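Local structure of arginyl-tRNA synthetase (Campylobacter jejuni, 3FNR) at residues I340-A354 / E425-I439. The protein catalyses the ATP-dependent attachment of L-arginine to its cognate tRNA, releasing AMP and diphosphate, as a monomeric class I aminoacyl-tRNA synthetase. The protein carries 1 engineered substitution. Numbering follows the deposited sequence.
Sequences INYAHARIHQVFAKA and ENDLLKLFSLVALSI. With SO4 (sulfate ion), chain D.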
loop_
_atom_site.group_PDB
_atom_site.type_symbol
_atom_site.label_atom_id
_atom_site.label_comp_id
_atom_site.label_asym_id
_atom_site.label_seq_id
_atom_site.Cartn_x
_atom_site.Cartn_y
_atom_site.Cartn_z
ATOM N N ILE A 340 -17.037 -5.899 -11.952
ATOM C CA ILE A 340 -16.455 -7.126 -11.423
ATOM C C ILE A 340 -17.336 -7.677 -10.302
ATOM O O ILE A 340 -17.668 -8.862 -10.312
ATOM C CB ILE A 340 -14.978 -6.944 -10.970
ATOM C CG1 ILE A 340 -14.092 -6.585 -12.171
ATOM C CG2 ILE A 340 -14.463 -8.215 -10.323
ATOM C CD1 ILE A 340 -12.797 -5.870 -11.821
ATOM N N ASN A 341 -17.745 -6.815 -9.370
ATOM C CA ASN A 341 -18.685 -7.204 -8.305
ATOM C C ASN A 341 -20.012 -7.718 -8.857
ATOM O O ASN A 341 -20.596 -8.662 -8.310
ATOM C CB ASN A 341 -18.966 -6.037 -7.336
ATOM C CG ASN A 341 -18.084 -6.059 -6.090
ATOM O OD1 ASN A 341 -17.703 -7.120 -5.591
ATOM N ND2 ASN A 341 -17.785 -4.875 -5.560
ATOM N N TYR A 342 -20.481 -7.092 -9.933
ATOM C CA TYR A 342 -21.725 -7.493 -10.591
ATOM C C TYR A 342 -21.647 -8.930 -11.113
ATOM O O TYR A 342 -22.608 -9.678 -10.976
ATOM C CB TYR A 342 -22.114 -6.517 -11.711
ATOM C CG TYR A 342 -23.520 -6.732 -12.239
ATOM C CD1 TYR A 342 -24.576 -7.019 -11.369
ATOM C CD2 TYR A 342 -23.796 -6.641 -13.604
ATOM C CE1 TYR A 342 -25.860 -7.231 -11.846
ATOM C CE2 TYR A 342 -25.083 -6.849 -14.092
ATOM C CZ TYR A 342 -26.108 -7.140 -13.203
ATOM O OH TYR A 342 -27.387 -7.343 -13.668
ATOM N N ALA A 343 -20.492 -9.312 -11.663
ATOM C CA ALA A 343 -20.243 -10.687 -12.090
ATOM C C ALA A 343 -20.415 -11.663 -10.933
ATOM O O ALA A 343 -21.143 -12.652 -11.052
ATOM C CB ALA A 343 -18.858 -10.807 -12.694
ATOM N N HIS A 344 -19.774 -11.347 -9.808
ATOM C CA HIS A 344 -19.827 -12.157 -8.600
ATOM C C HIS A 344 -21.252 -12.264 -8.033
ATOM O O HIS A 344 -21.695 -13.355 -7.663
ATOM C CB HIS A 344 -18.869 -11.581 -7.545
ATOM C CG HIS A 344 -18.694 -12.461 -6.349
ATOM N ND1 HIS A 344 -19.465 -12.335 -5.216
ATOM C CD2 HIS A 344 -17.856 -13.500 -6.121
ATOM C CE1 HIS A 344 -19.102 -13.252 -4.335
ATOM N NE2 HIS A 344 -18.127 -13.971 -4.859
ATOM N N ALA A 345 -21.955 -11.129 -7.980
ATOM C CA ALA A 345 -23.339 -11.061 -7.496
ATOM C C ALA A 345 -24.318 -11.806 -8.411
ATOM O O ALA A 345 -25.252 -12.451 -7.936
ATOM C CB ALA A 345 -23.769 -9.613 -7.333
ATOM N N ARG A 346 -24.091 -11.712 -9.719
ATOM C CA ARG A 346 -24.904 -12.403 -10.713
ATOM C C ARG A 346 -24.840 -13.921 -10.529
ATOM O O ARG A 346 -25.859 -14.610 -10.665
ATOM C CB ARG A 346 -24.469 -11.989 -12.121
ATOM C CG ARG A 346 -25.598 -11.919 -13.112
ATOM C CD ARG A 346 -25.681 -10.602 -13.855
ATOM N NE ARG A 346 -24.846 -10.528 -15.051
ATOM C CZ ARG A 346 -25.204 -10.938 -16.268
ATOM N NH1 ARG A 346 -26.393 -11.486 -16.488
ATOM N NH2 ARG A 346 -24.355 -10.802 -17.278
ATOM N N ILE A 347 -23.653 -14.427 -10.184
ATOM C CA ILE A 347 -23.439 -15.852 -9.886
ATOM C C ILE A 347 -24.171 -16.258 -8.614
ATOM O O ILE A 347 -24.842 -17.292 -8.580
ATOM C CB ILE A 347 -21.928 -16.199 -9.761
ATOM C CG1 ILE A 347 -21.248 -16.045 -11.118
ATOM C CG2 ILE A 347 -21.722 -17.634 -9.246
ATOM C CD1 ILE A 347 -19.779 -15.767 -11.082
ATOM N N HIS A 348 -24.047 -15.434 -7.576
ATOM C CA HIS A 348 -24.719 -15.677 -6.299
ATOM C C HIS A 348 -26.239 -15.768 -6.466
ATOM O O HIS A 348 -26.885 -16.625 -5.860
ATOM C CB HIS A 348 -24.353 -14.590 -5.285
ATOM C CG HIS A 348 -24.898 -14.839 -3.914
ATOM N ND1 HIS A 348 -24.284 -15.681 -3.010
ATOM C CD2 HIS A 348 -26.005 -14.363 -3.293
ATOM C CE1 HIS A 348 -24.986 -15.708 -1.890
ATOM N NE2 HIS A 348 -26.034 -14.918 -2.036
ATOM N N GLN A 349 -26.787 -14.900 -7.314
ATOM C CA GLN A 349 -28.222 -14.853 -7.580
ATOM C C GLN A 349 -28.748 -16.023 -8.406
ATOM O O GLN A 349 -29.835 -16.528 -8.122
ATOM C CB GLN A 349 -28.609 -13.520 -8.225
ATOM C CG GLN A 349 -29.196 -12.496 -7.242
ATOM C CD GLN A 349 -28.320 -12.246 -6.016
ATOM O OE1 GLN A 349 -28.599 -12.752 -4.924
ATOM N NE2 GLN A 349 -27.258 -11.468 -6.196
ATOM N N VAL A 350 -27.986 -16.461 -9.410
ATOM C CA VAL A 350 -28.396 -17.612 -10.218
ATOM C C VAL A 350 -28.425 -18.908 -9.383
ATOM O O VAL A 350 -29.271 -19.773 -9.607
ATOM C CB VAL A 350 -27.604 -17.730 -11.577
ATOM C CG1 VAL A 350 -26.174 -18.204 -11.379
ATOM C CG2 VAL A 350 -28.321 -18.649 -12.548
ATOM N N PHE A 351 -27.542 -19.007 -8.391
ATOM C CA PHE A 351 -27.552 -20.131 -7.454
ATOM C C PHE A 351 -28.785 -20.123 -6.543
ATOM O O PHE A 351 -29.292 -21.186 -6.162
ATOM C CB PHE A 351 -26.284 -20.134 -6.597
ATOM C CG PHE A 351 -25.184 -20.988 -7.146
ATOM C CD1 PHE A 351 -25.105 -22.335 -6.814
ATOM C CD2 PHE A 351 -24.226 -20.453 -7.996
ATOM C CE1 PHE A 351 -24.088 -23.132 -7.314
ATOM C CE2 PHE A 351 -23.205 -21.248 -8.511
ATOM C CZ PHE A 351 -23.134 -22.587 -8.159
ATOM N N ALA A 352 -29.242 -18.922 -6.192
ATOM C CA ALA A 352 -30.430 -18.745 -5.368
ATOM C C ALA A 352 -31.679 -19.041 -6.189
ATOM O O ALA A 352 -32.628 -19.645 -5.687
ATOM C CB ALA A 352 -30.480 -17.332 -4.807
ATOM N N LYS A 353 -31.656 -18.620 -7.454
ATOM C CA LYS A 353 -32.732 -18.876 -8.408
ATOM C C LYS A 353 -32.919 -20.378 -8.656
ATOM O O LYS A 353 -34.052 -20.867 -8.717
ATOM C CB LYS A 353 -32.441 -18.139 -9.717
ATOM C CG LYS A 353 -33.521 -18.223 -10.780
ATOM C CD LYS A 353 -33.104 -17.467 -12.047
ATOM C CE LYS A 353 -34.097 -17.689 -13.190
ATOM N NZ LYS A 353 -33.985 -16.650 -14.256
ATOM N N ALA A 354 -31.807 -21.102 -8.768
ATOM C CA ALA A 354 -31.823 -22.546 -8.992
ATOM C C ALA A 354 -32.128 -23.343 -7.722
ATOM O O ALA A 354 -32.373 -24.547 -7.795
ATOM C CB ALA A 354 -30.494 -23.000 -9.589
ATOM N N GLU A 425 -27.516 -27.607 -16.239
ATOM C CA GLU A 425 -27.572 -26.589 -15.198
ATOM C C GLU A 425 -26.388 -26.720 -14.248
ATOM O O GLU A 425 -25.681 -25.743 -13.998
ATOM C CB GLU A 425 -28.898 -26.703 -14.438
ATOM C CG GLU A 425 -29.119 -25.661 -13.359
ATOM C CD GLU A 425 -30.427 -25.859 -12.615
ATOM O OE1 GLU A 425 -30.383 -26.119 -11.395
ATOM O OE2 GLU A 425 -31.500 -25.762 -13.251
ATOM N N ASN A 426 -26.164 -27.937 -13.755
ATOM C CA ASN A 426 -25.083 -28.219 -12.818
ATOM C C ASN A 426 -23.683 -27.911 -13.347
ATOM O O ASN A 426 -22.851 -27.385 -12.608
ATOM C CB ASN A 426 -25.176 -29.662 -12.323
ATOM C CG ASN A 426 -26.391 -29.893 -11.451
ATOM O OD1 ASN A 426 -27.144 -28.963 -11.165
ATOM N ND2 ASN A 426 -26.589 -31.135 -11.025
ATOM N N ASP A 427 -23.444 -28.236 -14.618
ATOM C CA ASP A 427 -22.189 -27.926 -15.313
ATOM C C ASP A 427 -21.934 -26.428 -15.339
ATOM O O ASP A 427 -20.833 -25.965 -15.018
ATOM C CB ASP A 427 -22.227 -28.449 -16.754
ATOM C CG ASP A 427 -21.654 -29.853 -16.898
ATOM O OD1 ASP A 427 -21.259 -30.468 -15.889
ATOM O OD2 ASP A 427 -21.582 -30.345 -18.042
ATOM N N LEU A 428 -22.963 -25.678 -15.715
ATOM C CA LEU A 428 -22.883 -24.221 -15.794
ATOM C C LEU A 428 -22.729 -23.582 -14.415
ATOM O O LEU A 428 -21.909 -22.691 -14.237
ATOM C CB LEU A 428 -24.098 -23.656 -16.524
ATOM C CG LEU A 428 -24.227 -24.085 -17.991
ATOM C CD1 LEU A 428 -25.611 -23.740 -18.535
ATOM C CD2 LEU A 428 -23.146 -23.440 -18.834
ATOM N N LEU A 429 -23.509 -24.050 -13.448
ATOM C CA LEU A 429 -23.376 -23.589 -12.071
ATOM C C LEU A 429 -21.979 -23.847 -11.499
ATOM O O LEU A 429 -21.400 -22.957 -10.878
ATOM C CB LEU A 429 -24.450 -24.212 -11.179
ATOM C CG LEU A 429 -25.877 -23.701 -11.400
ATOM C CD1 LEU A 429 -26.858 -24.478 -10.531
ATOM C CD2 LEU A 429 -25.992 -22.199 -11.141
ATOM N N LYS A 430 -21.438 -25.046 -11.725
ATOM C CA LYS A 430 -20.101 -25.395 -11.226
ATOM C C LYS A 430 -19.045 -24.485 -11.852
ATOM O O LYS A 430 -18.151 -23.988 -11.155
ATOM C CB LYS A 430 -19.766 -26.860 -11.492
ATOM C CG LYS A 430 -18.511 -27.356 -10.764
ATOM C CD LYS A 430 -18.144 -28.774 -11.182
ATOM C CE LYS A 430 -16.754 -29.159 -10.721
ATOM N NZ LYS A 430 -16.493 -30.608 -10.950
ATOM N N LEU A 431 -19.175 -24.261 -13.159
ATOM C CA LEU A 431 -18.359 -23.295 -13.857
ATOM C C LEU A 431 -18.440 -21.951 -13.141
ATOM O O LEU A 431 -17.410 -21.380 -12.791
ATOM C CB LEU A 431 -18.814 -23.142 -15.310
ATOM C CG LEU A 431 -18.123 -22.038 -16.120
ATOM C CD1 LEU A 431 -16.637 -22.274 -16.195
ATOM C CD2 LEU A 431 -18.690 -21.936 -17.514
ATOM N N PHE A 432 -19.663 -21.482 -12.902
ATOM C CA PHE A 432 -19.902 -20.176 -12.287
ATOM C C PHE A 432 -19.300 -20.097 -10.891
ATOM O O PHE A 432 -18.743 -19.063 -10.519
ATOM C CB PHE A 432 -21.401 -19.860 -12.238
ATOM C CG PHE A 432 -21.999 -19.458 -13.569
ATOM C CD1 PHE A 432 -23.228 -18.816 -13.607
ATOM C CD2 PHE A 432 -21.340 -19.707 -14.774
ATOM C CE1 PHE A 432 -23.799 -18.445 -14.812
ATOM C CE2 PHE A 432 -21.907 -19.346 -15.992
ATOM C CZ PHE A 432 -23.135 -18.712 -16.010
ATOM N N SER A 433 -19.381 -21.198 -10.142
ATOM C CA SER A 433 -18.875 -21.245 -8.768
ATOM C C SER A 433 -17.373 -21.046 -8.745
ATOM O O SER A 433 -16.830 -20.464 -7.807
ATOM C CB SER A 433 -19.240 -22.558 -8.079
ATOM O OG SER A 433 -18.438 -23.620 -8.553
ATOM N N LEU A 434 -16.715 -21.507 -9.803
ATOM C CA LEU A 434 -15.285 -21.327 -9.943
ATOM C C LEU A 434 -14.899 -19.896 -10.347
ATOM O O LEU A 434 -13.890 -19.373 -9.877
ATOM C CB LEU A 434 -14.745 -22.343 -10.935
ATOM C CG LEU A 434 -13.240 -22.554 -10.956
ATOM C CD1 LEU A 434 -12.728 -23.132 -9.637
ATOM C CD2 LEU A 434 -12.967 -23.482 -12.085
ATOM N N VAL A 435 -15.700 -19.275 -11.211
ATOM C CA VAL A 435 -15.530 -17.859 -11.579
ATOM C C VAL A 435 -15.713 -16.953 -10.352
ATOM O O VAL A 435 -14.908 -16.058 -10.107
ATOM C CB VAL A 435 -16.497 -17.441 -12.720
ATOM C CG1 VAL A 435 -16.343 -15.964 -13.079
ATOM C CG2 VAL A 435 -16.265 -18.311 -13.967
ATOM N N ALA A 436 -16.759 -17.216 -9.574
ATOM C CA ALA A 436 -17.000 -16.492 -8.333
ATOM C C ALA A 436 -15.807 -16.605 -7.378
ATOM O O ALA A 436 -15.455 -15.634 -6.709
ATOM C CB ALA A 436 -18.274 -16.991 -7.662
ATOM N N LEU A 437 -15.179 -17.780 -7.353
ATOM C CA LEU A 437 -14.055 -18.047 -6.464
ATOM C C LEU A 437 -12.798 -17.277 -6.864
ATOM O O LEU A 437 -12.110 -16.740 -5.998
ATOM C CB LEU A 437 -13.777 -19.552 -6.375
ATOM C CG LEU A 437 -12.602 -20.035 -5.509
ATOM C CD1 LEU A 437 -12.762 -19.635 -4.037
ATOM C CD2 LEU A 437 -12.397 -21.526 -5.656
ATOM N N SER A 438 -12.517 -17.214 -8.167
ATOM C CA SER A 438 -11.405 -16.422 -8.694
ATOM C C SER A 438 -11.596 -14.927 -8.451
ATOM O O SER A 438 -10.638 -14.227 -8.130
ATOM C CB SER A 438 -11.222 -16.680 -10.183
ATOM O OG SER A 438 -10.848 -18.029 -10.398
ATOM N N ILE A 439 -12.831 -14.449 -8.594
ATOM C CA ILE A 439 -13.135 -13.037 -8.366
ATOM C C ILE A 439 -12.864 -12.698 -6.898
ATOM O O ILE A 439 -12.105 -11.760 -6.598
ATOM C CB ILE A 439 -14.584 -12.683 -8.804
ATOM C CG1 ILE A 439 -14.662 -12.637 -10.331
ATOM C CG2 ILE A 439 -15.037 -11.346 -8.219
ATOM C CD1 ILE A 439 -16.053 -12.517 -10.888
HETATM S S SO4 D . -31.053 -17.945 -16.269
HETATM O O1 SO4 D . -31.097 -19.231 -15.597
HETATM O O2 SO4 D . -30.678 -16.926 -15.297
HETATM O O3 SO4 D . -30.095 -17.976 -17.365
HETATM O O4 SO4 D . -32.365 -17.649 -16.826
#
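His344 and Ala436 mark the close point of the roughly antiparallel helices of segments 340-354 and 425-439, whose axes come within 9.2 Å at an angle of 143° between their N-to-C directions. Both belong to the helical DALR anticodon-binding domain, and the 70 residues between them form helices and loops without a strand. Ile347 is a knob in a hole made by Phe432, Ser433, Val435 and Ala436: its CG2 meets Phe432 CB at 3.7 Å, while CD1 rests against Phe432 O, Ala436 N and Val435 CG1. Phe410 of helix 398-416 also touches Ile347.

One turn on, Phe351 and Leu429 run alongside one another, pointing opposite ways. Leu429 CD2 sits over the centre of the Phe351 ring, 4.0 Å from the centroid and 11° off the normal, a CH-pi contact, and Leu429 CB lies by CZ. Val350 places CG1 between its own backbone N and carbonyl carbon (chi1 74°), from where this methyl meets the edge of the Phe432 ring, 3.7 Å from CD1. Tyr414 of helix 398-416 touches Val350 and hydrogen-bonds through OH to a sulfate, probably from the crystallisation liquor, to which the extended Lys353 gives a hydrogen bond from NZ to O4 of 3.2 Å.

Near Ala354, the Glu425 carboxylate brushes the alanine methyl, but its charge is met by a salt bridge to Lys356. At the other end Ile439 spreads its two branches, CD1 to Ala343 CB (3.7 Å) and CG2 to both Ile340 CG2 and His344 CB. The His344 ring, its ND1 hydrogen-bonded to Lys451 O, presents its edge to helix 425-439: CD2 lies 3.3 Å from Ala436 O, near the ring plane.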